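Local coordinates for protein heme oxygenase (mycobilin-producing) (Mycobacterium tuberculosis, PDB 3HX9) that probably degrades heme oxidatively to mycobilin with release of iron, working as a homodimer, with two hemes bound in the active site of each subunit here, at residues E10-A13 with G14-P17. Numbering follows the deposited sequence.
Sequences EVPA and GAGP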
loop_
_atom_site.group_PDB
_atom_site.type_symbol
_atom_site.label_atom_id
_atom_site.label_comp_id
_atom_site.label_asym_id
_atom_site.label_seq_id
_atom_site.Cartn_x
_atom_site.Cartn_y
_atom_site.Cartn_z
ATOM N N GLU A 10 -9.721 11.170 3.014
ATOM C CA GLU A 10 -10.572 11.846 2.022
ATOM C C GLU A 10 -10.131 13.291 1.895
ATOM O O GLU A 10 -10.126 14.023 2.857
ATOM C CB GLU A 10 -12.043 11.753 2.482
ATOM C CG GLU A 10 -12.654 10.340 2.246
ATOM C CD GLU A 10 -13.683 9.903 3.334
ATOM O OE1 GLU A 10 -13.640 8.727 3.820
ATOM O OE2 GLU A 10 -14.534 10.746 3.725
ATOM N N VAL A 11 -9.727 13.709 0.711
ATOM C CA VAL A 11 -9.137 15.010 0.533
ATOM C C VAL A 11 -9.955 15.702 -0.522
ATOM O O VAL A 11 -10.076 15.180 -1.579
ATOM C CB VAL A 11 -7.697 14.877 -0.022
ATOM C CG1 VAL A 11 -7.118 16.227 -0.266
ATOM C CG2 VAL A 11 -6.853 14.208 1.027
ATOM N N PRO A 12 -10.487 16.887 -0.245
ATOM C CA PRO A 12 -11.346 17.539 -1.278
ATOM C C PRO A 12 -10.585 17.782 -2.570
ATOM O O PRO A 12 -9.393 18.064 -2.565
ATOM C CB PRO A 12 -11.632 18.922 -0.646
ATOM C CG PRO A 12 -11.708 18.628 0.791
ATOM C CD PRO A 12 -10.578 17.589 1.036
ATOM N N ALA A 13 -11.267 17.655 -3.696
ATOM C CA ALA A 13 -10.633 17.992 -4.960
ATOM C C ALA A 13 -10.134 19.431 -4.924
ATOM O O ALA A 13 -10.851 20.368 -4.466
ATOM C CB ALA A 13 -11.607 17.755 -6.103
ATOM N N GLY A 14 -8.872 19.612 -5.299
ATOM C CA GLY A 14 -8.240 20.905 -5.203
ATOM C C GLY A 14 -7.347 21.103 -4.005
ATOM O O GLY A 14 -6.501 21.995 -4.032
ATOM N N ALA A 15 -7.575 20.291 -2.958
ATOM C CA ALA A 15 -6.882 20.455 -1.697
ATOM C C ALA A 15 -5.599 19.631 -1.699
ATOM O O ALA A 15 -4.781 19.806 -0.802
ATOM C CB ALA A 15 -7.764 20.072 -0.538
ATOM N N GLY A 16 -5.450 18.782 -2.703
ATOM C CA GLY A 16 -4.279 17.840 -2.730
ATOM C C GLY A 16 -2.917 18.525 -2.617
ATOM O O GLY A 16 -2.056 18.143 -1.786
ATOM N N PRO A 17 -2.692 19.581 -3.434
ATOM C CA PRO A 17 -1.376 20.278 -3.338
ATOM C C PRO A 17 -1.047 20.779 -1.952
ATOM O O PRO A 17 0.091 20.661 -1.532
ATOM C CB PRO A 17 -1.503 21.451 -4.352
ATOM C CG PRO A 17 -2.471 20.883 -5.405
ATOM C CD PRO A 17 -3.487 20.057 -4.594
#
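The backbone N of A15 donates to the carbonyl O of P12 across 2.9 Å, with an N-H...O angle of 159°. This bond closes a type II beta turn running from P12 to A15. P12 opens the turn, giving the acceptor O, while A13 takes the first corner with the extended backbone angles of a type II turn; it is exposed, and its CB points away from the residues that follow. At G14, the second corner, phi is positive, 100°, and a CB would collide with the carbonyl O of A13, which explains the glycine. The turn reverses the chain between strand 3-9 and helix 16-25 of this ferredoxin-like (dimeric alpha-beta barrel) fold, on the protein surface. On its inner side the A15 methyl packs against CB of P12 at 4.0 Å and against CG1 of V11 at 3.9 Å. V11 can reach it because CG1 lies anti to the backbone N (chi1 177°), and the same branch passes 3.9 Å from the backbone N of G16, as the chain leads into helix 16-25. Before the turn, E10 makes backbone hydrogen bonds with T85 and G86, while the P12 ring also touches T85; T85 and G86 are probable heme-binding residues.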